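Local coordinates for putative DNA protection protein (Streptomyces coelicolor, PDB 4CYB) that probably binds and oxidises iron, forming a twelve-subunit cage of the Dps family, small relatives of ferritin thought to protect DNA, at residues Leu22-Arg27 with Tyr137-Thr142; Lys30-Thr35 with Asp73-Arg78; Lys43-Leu48 with Ser114-Ala119; Asp62-Glu67 with Glu155-Phe160. All coordinates share one frame; numbering follows the deposited sequence.

Contact 1. Residues Leu22-Arg27 with Tyr137-Thr142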
loop_
_atom_site.group_PDB
_atom_site.type_symbol
_atom_site.label_atom_id
_atom_site.label_comp_id
_atom_site.label_asym_id
_atom_site.label_seq_id
_atom_site.Cartn_x
_atom_site.Cartn_y
_atom_site.Cartn_z
ATOM N N LEU J 22 -24.460 31.203 15.692
ATOM C CA LEU J 22 -25.780 30.667 15.848
ATOM C C LEU J 22 -26.494 30.496 14.514
ATOM O O LEU J 22 -27.137 29.476 14.256
ATOM C CB LEU J 22 -26.587 31.661 16.695
ATOM C CG LEU J 22 -27.570 31.178 17.751
ATOM C CD1 LEU J 22 -28.876 31.975 17.628
ATOM C CD2 LEU J 22 -27.826 29.693 17.756
ATOM N N TYR J 23 -26.410 31.501 13.662
ATOM C CA TYR J 23 -27.056 31.431 12.353
ATOM C C TYR J 23 -26.427 30.308 11.483
ATOM O O TYR J 23 -27.135 29.516 10.837
ATOM C CB TYR J 23 -27.003 32.793 11.637
ATOM C CG TYR J 23 -27.698 32.743 10.301
ATOM C CD1 TYR J 23 -29.114 32.870 10.213
ATOM C CD2 TYR J 23 -26.979 32.585 9.133
ATOM C CE1 TYR J 23 -29.755 32.825 8.989
ATOM C CE2 TYR J 23 -27.626 32.513 7.890
ATOM C CZ TYR J 23 -29.025 32.649 7.835
ATOM O OH TYR J 23 -29.671 32.589 6.616
ATOM N N SER J 24 -25.105 30.225 11.474
ATOM C CA SER J 24 -24.444 29.185 10.624
ATOM C C SER J 24 -24.869 27.812 11.143
ATOM O O SER J 24 -25.178 26.914 10.319
ATOM C CB SER J 24 -22.919 29.351 10.643
ATOM O OG SER J 24 -22.500 30.410 9.823
ATOM N N CYS J 25 -24.913 27.634 12.468
ATOM C CA CYS J 25 -25.348 26.343 13.015
ATOM C C CYS J 25 -26.795 25.958 12.646
ATOM O O CYS J 25 -27.051 24.812 12.336
ATOM C CB CYS J 25 -25.171 26.211 14.518
ATOM S SG CYS J 25 -23.424 26.193 15.009
ATOM N N GLN J 26 -27.730 26.940 12.652
ATOM C CA GLN J 26 -29.090 26.642 12.171
ATOM C C GLN J 26 -29.077 26.247 10.710
ATOM O O GLN J 26 -29.749 25.264 10.372
ATOM C CB GLN J 26 -30.000 27.887 12.298
ATOM C CG GLN J 26 -30.220 28.310 13.722
ATOM C CD GLN J 26 -30.797 29.745 13.839
ATOM O OE1 GLN J 26 -31.031 30.221 14.948
ATOM N NE2 GLN J 26 -31.036 30.412 12.701
ATOM N N ARG J 27 -28.357 26.968 9.835
ATOM C CA ARG J 27 -28.353 26.600 8.432
ATOM C C ARG J 27 -27.666 25.213 8.239
ATOM O O ARG J 27 -28.146 24.371 7.451
ATOM C CB ARG J 27 -27.678 27.635 7.522
ATOM C CG ARG J 27 -28.253 29.042 7.584
ATOM C CD ARG J 27 -29.757 29.112 7.361
ATOM N NE ARG J 27 -30.181 28.478 6.136
ATOM C CZ ARG J 27 -30.413 29.095 4.974
ATOM N NH1 ARG J 27 -30.234 30.425 4.830
ATOM N NH2 ARG J 27 -30.861 28.386 3.962
ATOM N N TYR J 137 -22.766 37.163 6.639
ATOM C CA TYR J 137 -22.459 37.283 8.063
ATOM C C TYR J 137 -20.976 37.154 8.395
ATOM O O TYR J 137 -20.632 37.278 9.550
ATOM C CB TYR J 137 -23.135 36.188 8.871
ATOM C CG TYR J 137 -24.463 36.426 9.524
ATOM C CD1 TYR J 137 -24.563 37.087 10.793
ATOM C CD2 TYR J 137 -25.635 35.911 8.943
ATOM C CE1 TYR J 137 -25.800 37.273 11.434
ATOM C CE2 TYR J 137 -26.876 36.080 9.573
ATOM C CZ TYR J 137 -26.955 36.763 10.805
ATOM O OH TYR J 137 -28.200 36.917 11.375
ATOM N N GLY J 138 -20.109 36.845 7.434
ATOM C CA GLY J 138 -18.673 36.825 7.724
ATOM C C GLY J 138 -18.131 35.415 8.024
ATOM O O GLY J 138 -16.936 35.277 8.345
ATOM N N ASP J 139 -18.975 34.380 7.878
ATOM C CA ASP J 139 -18.517 32.978 8.163
ATOM C C ASP J 139 -17.906 32.369 6.893
ATOM O O ASP J 139 -18.554 31.563 6.199
ATOM C CB ASP J 139 -19.635 32.146 8.725
ATOM C CG ASP J 139 -19.117 30.797 9.324
ATOM O OD1 ASP J 139 -17.919 30.505 9.093
ATOM O OD2 ASP J 139 -19.906 30.086 9.956
ATOM N N ASP J 140 -16.707 32.851 6.541
ATOM C CA ASP J 140 -16.024 32.434 5.319
ATOM C C ASP J 140 -15.854 30.916 5.259
ATOM O O ASP J 140 -15.998 30.331 4.162
ATOM C CB ASP J 140 -14.626 33.064 5.250
ATOM C CG ASP J 140 -14.679 34.589 5.189
ATOM O OD1 ASP J 140 -15.420 35.074 4.331
ATOM O OD2 ASP J 140 -14.027 35.281 6.013
ATOM N N GLY J 141 -15.516 30.318 6.412
ATOM C CA GLY J 141 -15.197 28.866 6.466
ATOM C C GLY J 141 -16.449 28.047 6.188
ATOM O O GLY J 141 -16.411 27.065 5.461
ATOM N N THR J 142 -17.593 28.468 6.731
ATOM C CA THR J 142 -18.843 27.781 6.488
ATOM C C THR J 142 -19.257 27.920 5.029
ATOM O O THR J 142 -19.736 26.961 4.406
ATOM C CB THR J 142 -19.961 28.237 7.465
ATOM O OG1 THR J 142 -19.596 27.830 8.777
ATOM C CG2 THR J 142 -21.349 27.620 7.082
#
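Asp139 OD2 accepts hydrogen bonds from two hydroxyl groups. Ser24 OG, on helix 18-48, donates at 2.6 Å along the anti lone pair of Asp139 OD2, while Thr142 OG1 reaches the same Asp139 OD2, also at 2.6 Å, from above the carboxylate plane. Asp139 is also the N-cap of helix 140-164, its OD1 accepting a capping bond from Thr142 N at 3.1 Å, and Arg78 adds a salt bridge to that oxygen. CG anti to the backbone N (chi1 -167°) lets Asp139 face Ser24 and the helix start together, and these bonds hold it there. Nearby, Tyr23 and Tyr137 form an offset stack, ring centroids 4.8 Å apart and planes at 27°; Tyr137 CE2 lies over the Tyr23 ring, 3.5 Å from Tyr23 CG. Arg27 NH1 donates to Tyr23 OH (2.9 Å) in its guanidinium plane and pairs with Asp129. The contact ties helix 18-48 to the Schellman motif at Gly138 and the start of helix 140-164, while helix 109-136 touches Tyr23 and Ser24.

Contact 2. Residues Lys30-Thr35 with Asp73-Arg78. With FE (Fe (III) ion), chain B.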
loop_
_atom_site.group_PDB
_atom_site.type_symbol
_atom_site.label_atom_id
_atom_site.label_comp_id
_atom_site.label_asym_id
_atom_site.label_seq_id
_atom_site.Cartn_x
_atom_site.Cartn_y
_atom_site.Cartn_z
ATOM N N LYS J 30 -29.873 22.217 9.158
ATOM C CA LYS J 30 -30.887 21.848 8.172
ATOM C C LYS J 30 -30.264 21.035 7.045
ATOM O O LYS J 30 -30.826 19.993 6.625
ATOM C CB LYS J 30 -31.617 23.120 7.623
ATOM C CG LYS J 30 -32.685 22.807 6.556
ATOM C CD LYS J 30 -33.683 21.748 7.023
ATOM C CE LYS J 30 -34.919 21.763 6.125
ATOM N NZ LYS J 30 -34.609 21.679 4.686
ATOM N N VAL J 31 -29.129 21.486 6.553
ATOM C CA VAL J 31 -28.405 20.744 5.509
ATOM C C VAL J 31 -28.089 19.344 6.043
ATOM O O VAL J 31 -28.198 18.354 5.313
ATOM C CB VAL J 31 -27.114 21.473 5.091
ATOM C CG1 VAL J 31 -26.256 20.582 4.179
ATOM C CG2 VAL J 31 -27.503 22.768 4.339
ATOM N N LEU J 32 -27.638 19.288 7.283
ATOM C CA LEU J 32 -27.250 17.985 7.927
ATOM C C LEU J 32 -28.448 17.048 8.006
ATOM O O LEU J 32 -28.341 15.864 7.634
ATOM C CB LEU J 32 -26.679 18.292 9.307
ATOM C CG LEU J 32 -25.918 17.244 10.081
ATOM C CD1 LEU J 32 -24.876 16.599 9.152
ATOM C CD2 LEU J 32 -25.298 17.953 11.278
ATOM N N ALA J 33 -29.606 17.562 8.459
ATOM C CA ALA J 33 -30.849 16.755 8.523
ATOM C C ALA J 33 -31.224 16.231 7.143
ATOM O O ALA J 33 -31.521 15.048 6.982
ATOM C CB ALA J 33 -32.009 17.559 9.171
ATOM N N ASP J 34 -31.227 17.089 6.110
ATOM C CA ASP J 34 -31.541 16.628 4.769
ATOM C C ASP J 34 -30.519 15.594 4.211
ATOM O O ASP J 34 -30.896 14.608 3.546
ATOM C CB ASP J 34 -31.666 17.796 3.798
ATOM C CG ASP J 34 -32.823 18.792 4.180
ATOM O OD1 ASP J 34 -33.837 18.370 4.788
ATOM O OD2 ASP J 34 -32.676 20.008 3.878
ATOM N N THR J 35 -29.263 15.822 4.531
ATOM C CA THR J 35 -28.195 14.961 4.063
ATOM C C THR J 35 -28.263 13.611 4.805
ATOM O O THR J 35 -27.997 12.562 4.200
ATOM C CB THR J 35 -26.822 15.597 4.305
ATOM O OG1 THR J 35 -26.712 16.812 3.548
ATOM C CG2 THR J 35 -25.688 14.628 3.823
ATOM N N ASP J 73 -20.366 13.898 8.412
ATOM C CA ASP J 73 -19.346 14.066 9.454
ATOM C C ASP J 73 -18.689 15.442 9.391
ATOM O O ASP J 73 -18.503 16.093 10.443
ATOM C CB ASP J 73 -18.309 12.946 9.362
ATOM C CG ASP J 73 -17.286 13.024 10.480
ATOM O OD1 ASP J 73 -17.602 12.609 11.620
ATOM O OD2 ASP J 73 -16.137 13.465 10.209
ATOM N N THR J 74 -18.398 15.918 8.192
ATOM C CA THR J 74 -17.683 17.182 8.041
ATOM C C THR J 74 -18.621 18.355 8.471
ATOM O O THR J 74 -18.208 19.307 9.151
ATOM C CB THR J 74 -17.220 17.389 6.597
ATOM O OG1 THR J 74 -16.292 16.334 6.210
ATOM C CG2 THR J 74 -16.509 18.821 6.446
ATOM N N VAL J 75 -19.876 18.271 8.071
ATOM C CA VAL J 75 -20.850 19.317 8.471
ATOM C C VAL J 75 -21.151 19.309 9.962
ATOM O O VAL J 75 -21.194 20.380 10.568
ATOM C CB VAL J 75 -22.153 19.163 7.625
ATOM C CG1 VAL J 75 -23.299 20.100 8.074
ATOM C CG2 VAL J 75 -21.826 19.459 6.181
ATOM N N ALA J 76 -21.326 18.126 10.567
ATOM C CA ALA J 76 -21.544 18.029 11.994
ATOM C C ALA J 76 -20.358 18.605 12.741
ATOM O O ALA J 76 -20.539 19.336 13.699
ATOM C CB ALA J 76 -21.758 16.600 12.418
ATOM N N GLU J 77 -19.134 18.222 12.345
ATOM C CA GLU J 77 -17.958 18.781 12.987
ATOM C C GLU J 77 -17.868 20.316 12.834
ATOM O O GLU J 77 -17.413 20.988 13.753
ATOM C CB GLU J 77 -16.671 18.089 12.452
ATOM C CG GLU J 77 -16.572 16.689 13.155
ATOM C CD GLU J 77 -15.270 15.936 12.809
ATOM O OE1 GLU J 77 -14.325 16.565 12.245
ATOM O OE2 GLU J 77 -15.186 14.739 13.194
ATOM N N ARG J 78 -18.350 20.828 11.705
ATOM C CA ARG J 78 -18.392 22.304 11.560
ATOM C C ARG J 78 -19.346 22.953 12.588
ATOM O O ARG J 78 -19.004 23.992 13.204
ATOM C CB ARG J 78 -18.844 22.653 10.155
ATOM C CG ARG J 78 -18.905 24.165 9.890
ATOM C CD ARG J 78 -17.501 24.699 9.710
ATOM N NE ARG J 78 -17.409 26.180 9.630
ATOM C CZ ARG J 78 -16.248 26.820 9.732
ATOM N NH1 ARG J 78 -15.098 26.107 9.875
ATOM N NH2 ARG J 78 -16.206 28.165 9.699
HETATM FE FE FE B . -15.090 12.676 12.297
HETATM O O HOH W 1 -15.356 10.506 11.373
HETATM O O HOH W 2 -13.031 11.969 13.113
HETATM O O HOH W 3 -13.406 13.244 10.713
#
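Leu32 and Val75 lie alongside one another, pointing opposite ways, and join helices 18-48 and 54-81 of the ferritin-like four-helix bundle. The leucine carries the contact with both its methyls. CG stands anti to the backbone N (chi1 -166°), which directs the fork at the facing helix: Leu32 CD1 rests on Val75 CG1 at 4.0 Å, and the other branch, Leu32 CD2, lies 3.8 Å from Ala76 CA. The small alanine lets that methyl approach the helix backbone, and Ala86, Val87 and Ile72 pack round the same leucine. An alanine at Leu32 would remove both branches and is likely to open a gap against Val75 CG1 and Ala76. The second helix presents its metal ligands on another side, where His46 of a neighbouring subunit completes the site. Glu77 binds the ferric ion with a single oxygen, OE2, at 2.2 Å, whereas Asp73 straddles it, with OD2 at 2.5 Å and OD1 at 2.6 Å from the iron.

Contact 3. Residues Lys43-Leu48 with Ser114-Ala119. With FE (Fe (III) ion), chain V.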
loop_
_atom_site.group_PDB
_atom_site.type_symbol
_atom_site.label_atom_id
_atom_site.label_comp_id
_atom_site.label_asym_id
_atom_site.label_seq_id
_atom_site.Cartn_x
_atom_site.Cartn_y
_atom_site.Cartn_z
ATOM N N LYS J 43 -28.467 4.304 0.776
ATOM C CA LYS J 43 -28.280 2.933 1.333
ATOM C C LYS J 43 -29.544 2.053 1.133
ATOM O O LYS J 43 -29.468 0.912 0.700
ATOM C CB LYS J 43 -27.937 2.932 2.846
ATOM C CG LYS J 43 -26.542 3.478 3.197
ATOM C CD LYS J 43 -25.382 2.734 2.466
ATOM C CE LYS J 43 -25.370 1.218 2.850
ATOM N NZ LYS J 43 -24.078 0.669 2.350
ATOM N N LYS J 44 -30.719 2.633 1.345
ATOM C CA LYS J 44 -31.986 1.931 1.017
ATOM C C LYS J 44 -31.986 1.373 -0.409
ATOM O O LYS J 44 -32.275 0.189 -0.617
ATOM C CB LYS J 44 -33.218 2.819 1.308
ATOM C CG LYS J 44 -34.632 2.214 0.947
ATOM C CD LYS J 44 -35.720 3.323 0.995
ATOM C CE LYS J 44 -37.092 2.914 0.404
ATOM N NZ LYS J 44 -37.792 2.002 1.362
ATOM N N TYR J 45 -31.653 2.193 -1.396
ATOM C CA TYR J 45 -31.740 1.760 -2.765
ATOM C C TYR J 45 -30.534 0.855 -3.138
ATOM O O TYR J 45 -30.668 0.019 -3.967
ATOM C CB TYR J 45 -31.828 3.006 -3.648
ATOM C CG TYR J 45 -33.119 3.793 -3.404
ATOM C CD1 TYR J 45 -34.324 3.118 -3.035
ATOM C CD2 TYR J 45 -33.160 5.171 -3.570
ATOM C CE1 TYR J 45 -35.523 3.805 -2.835
ATOM C CE2 TYR J 45 -34.347 5.884 -3.304
ATOM C CZ TYR J 45 -35.509 5.210 -2.968
ATOM O OH TYR J 45 -36.655 5.936 -2.765
ATOM N N HIS J 46 -29.365 1.053 -2.514
ATOM C CA HIS J 46 -28.214 0.108 -2.647
ATOM C C HIS J 46 -28.724 -1.274 -2.264
ATOM O O HIS J 46 -28.400 -2.240 -2.969
ATOM C CB HIS J 46 -27.093 0.585 -1.699
ATOM C CG HIS J 46 -25.927 -0.392 -1.485
ATOM N ND1 HIS J 46 -25.002 -0.618 -2.434
ATOM C CD2 HIS J 46 -25.529 -1.103 -0.356
ATOM C CE1 HIS J 46 -23.997 -1.417 -1.937
ATOM N NE2 HIS J 46 -24.336 -1.742 -0.664
ATOM N N TRP J 47 -29.529 -1.393 -1.191
ATOM C CA TRP J 47 -30.047 -2.746 -0.778
ATOM C C TRP J 47 -31.181 -3.272 -1.603
ATOM O O TRP J 47 -31.190 -4.437 -1.988
ATOM C CB TRP J 47 -30.505 -2.746 0.674
ATOM C CG TRP J 47 -29.371 -2.378 1.607
ATOM C CD1 TRP J 47 -28.057 -2.817 1.563
ATOM C CD2 TRP J 47 -29.450 -1.457 2.727
ATOM N NE1 TRP J 47 -27.289 -2.207 2.558
ATOM C CE2 TRP J 47 -28.090 -1.418 3.333
ATOM C CE3 TRP J 47 -30.505 -0.726 3.330
ATOM C CZ2 TRP J 47 -27.796 -0.622 4.432
ATOM C CZ3 TRP J 47 -30.205 0.050 4.461
ATOM C CH2 TRP J 47 -28.890 0.129 4.983
ATOM N N LEU J 48 -32.151 -2.381 -1.906
ATOM C CA LEU J 48 -33.397 -2.807 -2.543
ATOM C C LEU J 48 -33.321 -2.907 -4.044
ATOM O O LEU J 48 -34.297 -3.343 -4.679
ATOM C CB LEU J 48 -34.532 -1.818 -2.261
ATOM C CG LEU J 48 -35.013 -1.635 -0.809
ATOM C CD1 LEU J 48 -36.354 -0.894 -0.715
ATOM C CD2 LEU J 48 -34.880 -2.831 0.108
ATOM N N SER J 114 -35.530 8.985 -9.409
ATOM C CA SER J 114 -36.208 10.317 -9.349
ATOM C C SER J 114 -36.275 10.904 -7.933
ATOM O O SER J 114 -36.105 12.128 -7.772
ATOM C CB SER J 114 -37.627 10.183 -9.898
ATOM O OG SER J 114 -37.507 9.990 -11.289
ATOM N N ARG J 115 -36.548 10.063 -6.930
ATOM C CA ARG J 115 -36.598 10.508 -5.536
ATOM C C ARG J 115 -35.224 11.038 -5.080
ATOM O O ARG J 115 -35.156 12.037 -4.369
ATOM C CB ARG J 115 -37.072 9.369 -4.612
ATOM C CG ARG J 115 -37.246 9.843 -3.172
ATOM C CD ARG J 115 -37.926 8.733 -2.338
ATOM N NE ARG J 115 -39.263 8.341 -2.809
ATOM C CZ ARG J 115 -40.404 9.033 -2.613
ATOM N NH1 ARG J 115 -40.420 10.189 -1.960
ATOM N NH2 ARG J 115 -41.552 8.553 -3.092
ATOM N N LEU J 116 -34.139 10.335 -5.442
ATOM C CA LEU J 116 -32.779 10.810 -5.178
ATOM C C LEU J 116 -32.574 12.179 -5.820
ATOM O O LEU J 116 -32.092 13.096 -5.152
ATOM C CB LEU J 116 -31.770 9.796 -5.719
ATOM C CG LEU J 116 -31.692 8.430 -4.974
ATOM C CD1 LEU J 116 -30.711 7.563 -5.782
ATOM C CD2 LEU J 116 -31.192 8.576 -3.548
ATOM N N LEU J 117 -33.006 12.356 -7.095
ATOM C CA LEU J 117 -32.807 13.647 -7.774
ATOM C C LEU J 117 -33.560 14.777 -7.090
ATOM O O LEU J 117 -33.035 15.904 -6.926
ATOM C CB LEU J 117 -33.222 13.585 -9.239
ATOM C CG LEU J 117 -32.360 12.698 -10.163
ATOM C CD1 LEU J 117 -32.884 12.850 -11.603
ATOM C CD2 LEU J 117 -30.870 13.073 -10.094
ATOM N N GLU J 118 -34.784 14.458 -6.653
ATOM C CA GLU J 118 -35.549 15.414 -5.861
ATOM C C GLU J 118 -34.892 15.815 -4.543
ATOM O O GLU J 118 -34.928 16.998 -4.172
ATOM C CB GLU J 118 -36.988 14.928 -5.631
ATOM C CG GLU J 118 -37.808 15.054 -6.899
ATOM C CD GLU J 118 -39.242 14.505 -6.795
ATOM O OE1 GLU J 118 -39.970 14.840 -5.821
ATOM O OE2 GLU J 118 -39.652 13.753 -7.714
ATOM N N ALA J 119 -34.309 14.845 -3.819
ATOM C CA ALA J 119 -33.569 15.171 -2.612
ATOM C C ALA J 119 -32.325 16.038 -2.931
ATOM O O ALA J 119 -32.043 17.016 -2.222
ATOM C CB ALA J 119 -33.232 13.882 -1.782
HETATM FE FE FE V . -23.011 -3.309 0.721
HETATM O O HOH W 4 -21.731 -1.344 1.277
HETATM O O HOH W 5 -22.033 -3.770 -1.356
HETATM O O HOH W 6 -21.117 -4.776 1.083
#
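Tyr45 spans the gap between helix 18-48 and helix 109-136, touching Leu116 with the flank of its ring and Arg115 with its hydroxyl. From CB, which points at the other helix, the ring leaves with CG anti to the carbonyl carbon (chi1 -65°). Next along the chain, CD2 meets the branch point of the leucine: Tyr45 CD2 is 3.8 Å from Leu116 CG and 3.9 Å from Leu116 CD2. One step further, Tyr45 CE2 still lies 4.0 Å from Leu116 CG. The leucine therefore packs at the ring edge, each side chain reaching out beside the other from its own helix. At the tip, Tyr45 OH sits 3.1 Å from Arg115 CD, near the guanidinium plane and at its edge, with the arginine crossing the tyrosine at about a right angle. Glu107 serves both, its carboxylate hydrogen-bonding to Tyr45 OH and forming a salt bridge with Arg115 NE. A phenylalanine here would lack the hydroxyl, and Glu107 would probably be left with Arg115 alone of this pair. The next residue, His46, turns to another side of the helix and binds a ferric ion through NE2 at 2.5 Å, together with waters and with Asp73 and Glu77 of a neighbouring subunit. Such a site, shared between two subunits, is consistent with the intersubunit ferroxidase centre of Dps proteins.

Contact 4. Residues Asp62-Glu67 with Glu155-Phe160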
loop_
_atom_site.group_PDB
_atom_site.type_symbol
_atom_site.label_atom_id
_atom_site.label_comp_id
_atom_site.label_asym_id
_atom_site.label_seq_id
_atom_site.Cartn_x
_atom_site.Cartn_y
_atom_site.Cartn_z
ATOM N N ASP J 62 -23.772 2.893 -3.595
ATOM C CA ASP J 62 -22.855 2.872 -2.471
ATOM C C ASP J 62 -21.742 3.930 -2.546
ATOM O O ASP J 62 -21.311 4.433 -1.503
ATOM C CB ASP J 62 -22.238 1.485 -2.323
ATOM C CG ASP J 62 -21.988 1.126 -0.894
ATOM O OD1 ASP J 62 -22.725 1.600 0.014
ATOM O OD2 ASP J 62 -21.068 0.349 -0.700
ATOM N N LYS J 63 -21.257 4.244 -3.757
ATOM C CA LYS J 63 -20.218 5.232 -3.913
ATOM C C LYS J 63 -20.826 6.554 -3.416
ATOM O O LYS J 63 -20.200 7.297 -2.657
ATOM C CB LYS J 63 -19.861 5.340 -5.391
ATOM C CG LYS J 63 -18.823 6.457 -5.631
ATOM C CD LYS J 63 -18.732 6.731 -7.129
ATOM C CE LYS J 63 -17.583 7.713 -7.373
ATOM N NZ LYS J 63 -18.014 9.146 -7.254
ATOM N N HIS J 64 -22.062 6.834 -3.846
ATOM C CA HIS J 64 -22.688 8.098 -3.399
ATOM C C HIS J 64 -22.994 8.136 -1.915
ATOM O O HIS J 64 -22.754 9.187 -1.262
ATOM C CB HIS J 64 -23.950 8.448 -4.222
ATOM C CG HIS J 64 -23.667 8.760 -5.626
ATOM N ND1 HIS J 64 -24.620 9.267 -6.466
ATOM C CD2 HIS J 64 -22.486 8.725 -6.348
ATOM C CE1 HIS J 64 -24.080 9.468 -7.666
ATOM N NE2 HIS J 64 -22.767 9.179 -7.592
ATOM N N ALA J 65 -23.431 7.013 -1.345
ATOM C CA ALA J 65 -23.678 6.949 0.111
ATOM C C ALA J 65 -22.390 7.252 0.877
ATOM O O ALA J 65 -22.415 8.025 1.838
ATOM C CB ALA J 65 -24.178 5.552 0.511
ATOM N N GLY J 66 -21.257 6.640 0.489
ATOM C CA GLY J 66 -19.995 6.887 1.194
ATOM C C GLY J 66 -19.607 8.356 1.152
ATOM O O GLY J 66 -19.152 8.905 2.123
ATOM N N GLU J 67 -19.845 8.999 0.021
ATOM C CA GLU J 67 -19.550 10.431 -0.087
ATOM C C GLU J 67 -20.484 11.274 0.785
ATOM O O GLU J 67 -20.007 12.227 1.447
ATOM C CB GLU J 67 -19.618 10.836 -1.569
ATOM C CG GLU J 67 -18.407 10.307 -2.378
ATOM C CD GLU J 67 -18.628 10.382 -3.911
ATOM O OE1 GLU J 67 -19.687 10.871 -4.367
ATOM O OE2 GLU J 67 -17.769 9.867 -4.690
ATOM N N GLU J 155 -24.153 18.299 -6.780
ATOM C CA GLU J 155 -24.224 18.538 -8.246
ATOM C C GLU J 155 -23.704 17.362 -9.071
ATOM O O GLU J 155 -24.407 16.868 -9.976
ATOM C CB GLU J 155 -23.577 19.869 -8.666
ATOM C CG GLU J 155 -24.270 21.053 -8.017
ATOM C CD GLU J 155 -23.479 22.397 -8.179
ATOM O OE1 GLU J 155 -22.200 22.427 -8.052
ATOM O OE2 GLU J 155 -24.137 23.455 -8.401
ATOM N N LEU J 156 -22.500 16.881 -8.740
ATOM C CA LEU J 156 -21.915 15.794 -9.487
ATOM C C LEU J 156 -22.751 14.518 -9.349
ATOM O O LEU J 156 -22.957 13.776 -10.339
ATOM C CB LEU J 156 -20.465 15.573 -9.003
ATOM C CG LEU J 156 -19.671 14.546 -9.866
ATOM C CD1 LEU J 156 -19.307 15.074 -11.261
ATOM C CD2 LEU J 156 -18.371 14.142 -9.130
ATOM N N GLN J 157 -23.159 14.198 -8.113
ATOM C CA GLN J 157 -23.981 13.020 -7.913
ATOM C C GLN J 157 -25.308 13.023 -8.711
ATOM O O GLN J 157 -25.703 12.021 -9.311
ATOM C CB GLN J 157 -24.270 12.803 -6.413
ATOM C CG GLN J 157 -23.015 12.297 -5.680
ATOM C CD GLN J 157 -23.315 11.938 -4.241
ATOM O OE1 GLN J 157 -24.458 11.992 -3.809
ATOM N NE2 GLN J 157 -22.274 11.547 -3.478
ATOM N N ALA J 158 -25.963 14.177 -8.744
ATOM C CA ALA J 158 -27.233 14.318 -9.463
ATOM C C ALA J 158 -27.021 14.040 -10.938
ATOM O O ALA J 158 -27.883 13.413 -11.565
ATOM C CB ALA J 158 -27.813 15.745 -9.224
ATOM N N TRP J 159 -25.878 14.479 -11.490
ATOM C CA TRP J 159 -25.529 14.153 -12.883
ATOM C C TRP J 159 -25.458 12.657 -13.138
ATOM O O TRP J 159 -26.136 12.130 -14.032
ATOM C CB TRP J 159 -24.226 14.884 -13.318
ATOM C CG TRP J 159 -23.691 14.417 -14.655
ATOM C CD1 TRP J 159 -24.359 14.332 -15.855
ATOM C CD2 TRP J 159 -22.380 13.890 -14.914
ATOM N NE1 TRP J 159 -23.542 13.835 -16.835
ATOM C CE2 TRP J 159 -22.356 13.506 -16.315
ATOM C CE3 TRP J 159 -21.229 13.677 -14.127
ATOM C CZ2 TRP J 159 -21.209 12.974 -16.926
ATOM C CZ3 TRP J 159 -20.071 13.143 -14.761
ATOM C CH2 TRP J 159 -20.073 12.806 -16.119
ATOM N N PHE J 160 -24.715 11.940 -12.300
ATOM C CA PHE J 160 -24.545 10.502 -12.443
ATOM C C PHE J 160 -25.883 9.807 -12.324
ATOM O O PHE J 160 -26.179 8.925 -13.126
ATOM C CB PHE J 160 -23.599 9.923 -11.358
ATOM C CG PHE J 160 -22.131 9.936 -11.737
ATOM C CD1 PHE J 160 -21.364 11.100 -11.642
ATOM C CD2 PHE J 160 -21.487 8.755 -12.113
ATOM C CE1 PHE J 160 -19.988 11.105 -11.974
ATOM C CE2 PHE J 160 -20.117 8.741 -12.412
ATOM C CZ PHE J 160 -19.367 9.929 -12.346
#
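Two helices of the four-helix bundle, 54-81 and 140-164, run nearly antiparallel here, their segment axes 11.3 Å apart at closest approach and at 167° to each other. Gln157 and His64 meet face to face across the gap. A chi1 of -73° sets Gln157 CG over the centre of the His64 ring, 3.4 Å from the ring centroid in a CH-pi contact, and the extended chain beyond carries the amide on toward Glu67, almost parallel to the ring, the planes only 4° apart. Beyond the ring, Gln157 NE2 gives a fairly straight bond of 2.8 Å to Glu67 OE1, close to the amide plane and on the anti lone pair of that oxygen. A longer, more bent bond runs from Gln157 NE2 to His64 O at 3.3 Å. Gln68 and His120 hydrogen-bond to Gln157 OE1, which probably fixes the amide's orientation. The ring of His64 is held in turn through ND1, bonded to Tyr42 OH, and Phe160 CB touches its edge at His64 CE1, 3.8 Å away. Glu67 has a second partner: Lys63 NZ reaches Glu67 OE2 at 2.7 Å on the syn lone pair. Phe160 also meets Phe54 and His58 of a neighbouring subunit edge-to-face, so the contact borders an interface. The whole is a buried histidine-glutamine pair, flanked by a partly exposed salt bridge, joining two antiparallel helices of a ferritin-like four-helix bundle.

The four contacts sample all four long helices of one ferritin-like bundle. Helix 18-48 contributes in turn to contacts 1, 2 and 3, whose centres lie about 13 Å (1 to 2) and about 19 Å (2 to 3) apart. In sequence contact 1 encloses contacts 2 and 3, while the segments of contacts 2 and 3, and of 3 and 4, alternate. Arg78 joins contact 2 to contact 1 through Asp139 and Thr142. Contacts 3 and 4, centres about 11 Å apart, touch through the Lys43–Asp62 salt bridge. The carboxylate ligands belong to contact 2 and the histidine to contact 3, so each iron site needs two subunits, making assembly part of metal binding.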